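PDB 4XJE: aminoglycoside Nucleotidyltransferase (2")-Ia from Pseudomonas aeruginosa, which confers resistance to kanamycin, gentamicin, tobramycin and related aminoglycosides by adenylating their 2''-hydroxyl group. Local coordinates for residues G35-D40 with D51-T56. Sequence-based numbering, arbitrary orientation.
Sequences GGWAID and DDIDLT. With AMP (adenosine monophosphate), chain B; TOY (tobramycin), chain C.
The carboxylate of Asp54 lies between a glycine and a phosphate: OD2 is 3.7 Å from Gly35 CA and 2.6 Å from O1P of AMP. Asp52 OD1 approaches the same O1P at 2.5 Å. Gly36 N, near the N-terminal end of helix 35-43, donates to AMP O3P at 3.0 Å (152°), and the positive end of the helix dipole probably favours the anion. Glycine suits both positions: Gly35, having no side chain, lets the Asp54 carboxylate come close to its CA and takes up a positive phi easily, and Gly36 lets the phosphate lie against its N-H. The aspartates also face tobramycin. Asp52, its CG turned between backbone N and carbonyl carbon (chi1 53°), accepts a hydrogen bond from N33 of the drug through OD2, while Asp54 OD1 comes within 2.8 Å of N12. Behind this polar layer, the bulky Trp37 ring packs from the helix against the second segment: CD1 brings the ring edge in plane to Asp52 O at 3.6 Å and touches Ile53 CG1, whereas NE1 is hydrogen-bonded to OE1 of Gln13 in helix 11-26. Helix and strand run almost perpendicular. Asp52 and Asp54, with Asp94 on the parallel neighbour strand 91-100, are manganese ligands of this protein; together with the Gly-Gly pair near the helix N terminus they form the active-site signature of the nucleotidyltransferase fold.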
# COMPACT_ATOMS: atom_id res chain seq x y z
N GLY A 35 2.67 -0.22 0.01
CA GLY A 35 3.98 0.41 -0.03
C GLY A 35 4.93 -0.06 1.05
O GLY A 35 4.99 -1.24 1.38
N GLY A 36 5.68 0.89 1.60
CA GLY A 36 6.70 0.60 2.59
C GLY A 36 6.19 -0.16 3.79
O GLY A 36 6.82 -1.12 4.24
N TRP A 37 5.05 0.25 4.33
CA TRP A 37 4.49 -0.41 5.51
C TRP A 37 4.00 -1.82 5.18
O TRP A 37 3.98 -2.69 6.05
CB TRP A 37 3.36 0.41 6.12
CG TRP A 37 3.85 1.38 7.14
CD1 TRP A 37 3.84 2.74 7.07
CD2 TRP A 37 4.45 1.05 8.40
NE1 TRP A 37 4.39 3.28 8.21
CE2 TRP A 37 4.77 2.26 9.04
CE3 TRP A 37 4.73 -0.16 9.05
CZ2 TRP A 37 5.36 2.30 10.30
CZ3 TRP A 37 5.32 -0.11 10.30
CH2 TRP A 37 5.63 1.11 10.91
N ALA A 38 3.60 -2.05 3.93
CA ALA A 38 3.18 -3.38 3.51
C ALA A 38 4.36 -4.34 3.51
O ALA A 38 4.23 -5.50 3.90
CB ALA A 38 2.54 -3.33 2.14
N ILE A 39 5.52 -3.85 3.08
CA ILE A 39 6.74 -4.64 3.12
C ILE A 39 7.04 -5.04 4.56
O ILE A 39 7.21 -6.22 4.86
CB ILE A 39 7.94 -3.86 2.51
CG1 ILE A 39 7.71 -3.62 1.02
CG2 ILE A 39 9.25 -4.62 2.73
CD1 ILE A 39 8.72 -2.70 0.37
N ASP A 40 7.07 -4.06 5.45
CA ASP A 40 7.35 -4.32 6.86
C ASP A 40 6.29 -5.23 7.49
O ASP A 40 6.61 -6.07 8.33
CB ASP A 40 7.44 -3.00 7.63
CG ASP A 40 8.74 -2.26 7.37
OD1 ASP A 40 9.51 -2.70 6.49
OD2 ASP A 40 9.00 -1.24 8.04
N ASP A 51 7.64 7.51 4.68
CA ASP A 51 7.25 8.91 4.49
C ASP A 51 5.79 9.11 4.83
O ASP A 51 5.37 10.18 5.26
CB ASP A 51 7.48 9.37 3.05
CG ASP A 51 8.95 9.51 2.70
OD1 ASP A 51 9.81 9.37 3.59
OD2 ASP A 51 9.25 9.75 1.51
N ASP A 52 5.00 8.06 4.62
CA ASP A 52 3.56 8.15 4.77
C ASP A 52 2.96 6.78 4.99
O ASP A 52 3.67 5.77 5.08
CB ASP A 52 2.94 8.81 3.54
CG ASP A 52 3.36 8.14 2.24
OD1 ASP A 52 3.88 7.01 2.28
OD2 ASP A 52 3.17 8.76 1.17
N ILE A 53 1.63 6.75 5.09
CA ILE A 53 0.88 5.51 5.17
C ILE A 53 0.10 5.32 3.88
O ILE A 53 -0.70 6.18 3.51
CB ILE A 53 -0.08 5.51 6.37
CG1 ILE A 53 0.70 5.56 7.68
CG2 ILE A 53 -0.98 4.28 6.35
CD1 ILE A 53 -0.07 6.17 8.83
N ASP A 54 0.36 4.22 3.19
CA ASP A 54 -0.35 3.91 1.96
C ASP A 54 -1.53 3.00 2.25
O ASP A 54 -1.38 1.96 2.90
CB ASP A 54 0.60 3.28 0.95
CG ASP A 54 1.76 4.19 0.59
OD1 ASP A 54 1.51 5.26 0.00
OD2 ASP A 54 2.91 3.83 0.90
N LEU A 55 -2.70 3.39 1.76
CA LEU A 55 -3.92 2.62 1.96
C LEU A 55 -4.58 2.29 0.63
O LEU A 55 -4.66 3.14 -0.26
CB LEU A 55 -4.90 3.38 2.84
CG LEU A 55 -4.45 3.74 4.26
CD1 LEU A 55 -5.47 4.66 4.90
CD2 LEU A 55 -4.26 2.48 5.09
N THR A 56 -5.06 1.05 0.50
CA THR A 56 -5.93 0.67 -0.60
C THR A 56 -7.32 0.41 -0.02
O THR A 56 -7.46 -0.30 0.97
CB THR A 56 -5.43 -0.58 -1.35
OG1 THR A 56 -4.08 -0.38 -1.78
CG2 THR A 56 -6.28 -0.86 -2.58
P AMP B . 6.04 5.05 0.21
O1P AMP B . 4.67 5.67 0.35
O2P AMP B . 7.07 6.16 0.36
O3P AMP B . 6.19 3.82 1.06
O5' AMP B . 6.11 4.58 -1.32
C5' AMP B . 5.38 3.45 -1.77
C4' AMP B . 5.89 2.99 -3.11
O4' AMP B . 5.62 4.00 -4.11
C3' AMP B . 7.39 2.76 -3.20
O3' AMP B . 7.77 1.50 -2.70
C2' AMP B . 7.66 2.93 -4.70
O2' AMP B . 7.37 1.73 -5.39
C1' AMP B . 6.63 3.98 -5.10
N9 AMP B . 7.20 5.33 -5.22
C8 AMP B . 7.84 6.07 -4.26
N7 AMP B . 8.24 7.25 -4.66
C5 AMP B . 7.85 7.30 -5.98
C6 AMP B . 7.98 8.29 -6.98
N6 AMP B . 8.58 9.46 -6.78
N1 AMP B . 7.47 8.02 -8.20
C2 AMP B . 6.87 6.85 -8.40
N3 AMP B . 6.68 5.84 -7.55
C4 AMP B . 7.20 6.13 -6.35
C11 TOY C . 1.39 3.78 -9.42
O11 TOY C . 0.92 4.59 -8.37
C21 TOY C . 1.83 4.68 -10.56
N21 TOY C . 2.87 5.64 -10.15
C31 TOY C . 0.61 5.40 -11.12
C41 TOY C . -0.48 4.42 -11.55
O41 TOY C . -1.63 5.15 -11.97
C51 TOY C . -0.82 3.51 -10.37
O51 TOY C . 0.37 2.89 -9.86
C61 TOY C . -1.76 2.40 -10.77
N61 TOY C . -2.11 1.50 -9.67
C12 TOY C . 0.88 5.02 -4.24
N12 TOY C . 1.09 4.96 -2.79
C22 TOY C . 0.42 3.67 -4.79
C32 TOY C . 0.16 3.76 -6.30
N32 TOY C . -0.21 2.44 -6.83
C42 TOY C . 1.39 4.30 -7.04
C52 TOY C . 1.89 5.62 -6.45
O52 TOY C . 3.08 6.03 -7.11
C62 TOY C . 2.16 5.44 -4.97
O62 TOY C . 2.58 6.70 -4.42
C13 TOY C . 3.96 6.85 -4.18
C23 TOY C . 4.15 7.45 -2.79
O23 TOY C . 3.46 6.67 -1.83
C33 TOY C . 3.65 8.90 -2.75
N33 TOY C . 3.92 9.49 -1.43
C43 TOY C . 4.35 9.68 -3.86
O43 TOY C . 3.89 11.03 -3.88
C53 TOY C . 4.02 9.01 -5.18
O53 TOY C . 4.55 7.67 -5.17
C63 TOY C . 4.62 9.70 -6.38
O63 TOY C . 4.21 9.08 -7.59